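Long-range contact in polymeric Immunoglobulin Receptor (PDB 5F1S), which probably binds polymeric immunoglobulins for mucosal defence, its immunoglobulin-domain ectodomain corresponding to secretory component: residues V30-C34 and V62-D66. Residues are numbered along the deposited sequence; the frame is centred on the assembly and turned at random.
Sequences VKYWC and VVMFD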
loop_
_atom_site.group_PDB
_atom_site.type_symbol
_atom_site.label_atom_id
_atom_site.label_comp_id
_atom_site.label_asym_id
_atom_site.label_seq_id
_atom_site.Cartn_x
_atom_site.Cartn_y
_atom_site.Cartn_z
ATOM N N VAL A 30 25.455 -16.123 -0.051
ATOM C CA VAL A 30 25.010 -14.869 0.545
ATOM C C VAL A 30 23.968 -14.228 -0.373
ATOM O O VAL A 30 24.112 -14.235 -1.608
ATOM C CB VAL A 30 26.194 -13.938 0.782
ATOM C CG1 VAL A 30 25.748 -12.574 1.295
ATOM C CG2 VAL A 30 27.204 -14.630 1.734
ATOM N N LYS A 31 22.909 -13.707 0.228
ATOM C CA LYS A 31 21.856 -13.005 -0.506
ATOM C C LYS A 31 22.000 -11.513 -0.265
ATOM O O LYS A 31 22.458 -11.073 0.801
ATOM C CB LYS A 31 20.461 -13.475 -0.058
ATOM C CG LYS A 31 20.287 -15.002 0.039
ATOM C CD LYS A 31 20.707 -15.694 -1.281
ATOM C CE LYS A 31 20.251 -17.184 -1.286
ATOM N NZ LYS A 31 20.864 -17.981 -0.164
ATOM N N TYR A 32 21.590 -10.719 -1.245
ATOM C CA TYR A 32 21.699 -9.281 -1.088
ATOM C C TYR A 32 20.547 -8.574 -1.795
ATOM O O TYR A 32 19.816 -9.161 -2.593
ATOM C CB TYR A 32 23.073 -8.756 -1.560
ATOM C CG TYR A 32 23.361 -8.873 -3.028
ATOM C CD1 TYR A 32 23.149 -7.804 -3.873
ATOM C CD2 TYR A 32 23.882 -10.046 -3.570
ATOM C CE1 TYR A 32 23.446 -7.915 -5.258
ATOM C CE2 TYR A 32 24.160 -10.164 -4.935
ATOM C CZ TYR A 32 23.949 -9.082 -5.755
ATOM O OH TYR A 32 24.218 -9.171 -7.093
ATOM N N TRP A 33 20.369 -7.314 -1.415
ATOM C CA TRP A 33 19.327 -6.428 -1.927
ATOM C C TRP A 33 20.009 -5.149 -2.376
ATOM O O TRP A 33 20.715 -4.519 -1.583
ATOM C CB TRP A 33 18.295 -6.149 -0.841
ATOM C CG TRP A 33 17.179 -5.259 -1.164
ATOM C CD1 TRP A 33 16.931 -4.011 -0.646
ATOM C CD2 TRP A 33 16.097 -5.551 -2.041
ATOM N NE1 TRP A 33 15.774 -3.514 -1.162
ATOM C CE2 TRP A 33 15.204 -4.465 -1.975
ATOM C CE3 TRP A 33 15.773 -6.650 -2.837
ATOM C CZ2 TRP A 33 14.038 -4.414 -2.728
ATOM C CZ3 TRP A 33 14.598 -6.621 -3.558
ATOM C CH2 TRP A 33 13.746 -5.503 -3.508
ATOM N N CYS A 34 19.813 -4.785 -3.650
ATOM C CA CYS A 34 20.570 -3.750 -4.344
ATOM C C CYS A 34 19.587 -2.672 -4.823
ATOM O O CYS A 34 18.463 -2.995 -5.182
ATOM C CB CYS A 34 21.331 -4.349 -5.582
ATOM S SG CYS A 34 23.085 -3.834 -5.636
ATOM N N VAL A 62 16.060 -1.310 6.469
ATOM C CA VAL A 62 15.859 -2.501 5.645
ATOM C C VAL A 62 16.234 -3.716 6.490
ATOM O O VAL A 62 17.085 -3.632 7.392
ATOM C CB VAL A 62 16.715 -2.420 4.362
ATOM C CG1 VAL A 62 18.187 -2.392 4.718
ATOM C CG2 VAL A 62 16.426 -3.569 3.443
ATOM N N VAL A 63 15.536 -4.812 6.270
ATOM C CA VAL A 63 15.770 -6.076 6.975
ATOM C C VAL A 63 15.790 -7.187 5.948
ATOM O O VAL A 63 14.998 -7.171 5.001
ATOM C CB VAL A 63 14.661 -6.384 8.011
ATOM C CG1 VAL A 63 15.042 -7.607 8.831
ATOM C CG2 VAL A 63 14.455 -5.242 8.947
ATOM N N MET A 64 16.697 -8.154 6.127
ATOM C CA MET A 64 16.835 -9.324 5.261
ATOM C C MET A 64 16.667 -10.583 6.089
ATOM O O MET A 64 17.192 -10.666 7.198
ATOM C CB MET A 64 18.258 -9.297 4.608
ATOM C CG MET A 64 18.852 -10.605 4.184
ATOM S SD MET A 64 18.246 -10.998 2.573
ATOM C CE MET A 64 19.061 -9.799 1.456
ATOM N N PHE A 65 15.931 -11.554 5.569
ATOM C CA PHE A 65 15.812 -12.859 6.199
ATOM C C PHE A 65 15.893 -13.920 5.113
ATOM O O PHE A 65 14.932 -14.108 4.354
ATOM C CB PHE A 65 14.498 -13.009 6.955
ATOM C CG PHE A 65 14.227 -14.410 7.452
ATOM C CD1 PHE A 65 15.209 -15.092 8.148
ATOM C CD2 PHE A 65 13.014 -15.020 7.266
ATOM C CE1 PHE A 65 14.974 -16.368 8.648
ATOM C CE2 PHE A 65 12.763 -16.324 7.782
ATOM C CZ PHE A 65 13.773 -16.993 8.436
ATOM N N ASP A 66 17.008 -14.628 5.047
ATOM C CA ASP A 66 17.140 -15.751 4.114
ATOM C C ASP A 66 16.681 -17.029 4.777
ATOM O O ASP A 66 17.132 -17.366 5.897
ATOM C CB ASP A 66 18.593 -15.882 3.631
ATOM C CG ASP A 66 18.767 -16.941 2.543
ATOM O OD1 ASP A 66 17.800 -17.234 1.801
ATOM O OD2 ASP A 66 19.905 -17.454 2.425
#
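Two facing strands of an immunoglobulin V-set sandwich meet here, 31-35 from the sheet that also holds 86-92 and 43-47, and 62-67 from the edge of the sheet that holds 16-22 and 72-77. Lys31, Trp33, Val62, Met64 and Asp66 all send their CB atoms into the space between the layers, because alternate residues of a strand face the same way. The axes of segments 31-34 and 62-66 come within 8.4 Å, with their N-to-C directions 149° apart, a roughly antiparallel pass filled by side chains. At one end Lys31 NZ donates to Asp66 OD2 over 2.8 Å, a salt bridge that reaches the oxygen on its syn side but 32° out of the carboxylate plane. With its CG anti to the carbonyl carbon (chi1 -47°), Lys31 brings that CG to 3.4 Å from Asp66 OD2; bends at chi2 and chi4 then turn the chain so that NZ meets the same oxygen. A long, flexible lysine suits this place: its ammonium also bonds the carbonyls of Tyr26 and Tyr29 and makes a cation-pi contact with Tyr22, whose hydroxyl is hydrogen-bonded to Asp66 OD1. Between the strands' polar and aromatic ends, the unbranched Met64 bends at chi2 and chi3 to lay its CE against the opposing backbone, 3.7 Å from both Lys31 O and Tyr32 CA. Farther along, compact, branched Val62 offers its CG2 methyl obliquely to the large apolar indole, 4.1 Å from Trp33 CD1; Trp33 also packs on Cys90, which forms with Cys20 the canonical intersheet disulfide. Apolar packing thus gives way to a charged pair at one end, where the carboxylate probably offsets the charge of a buried lysine and both of its oxygens have partners.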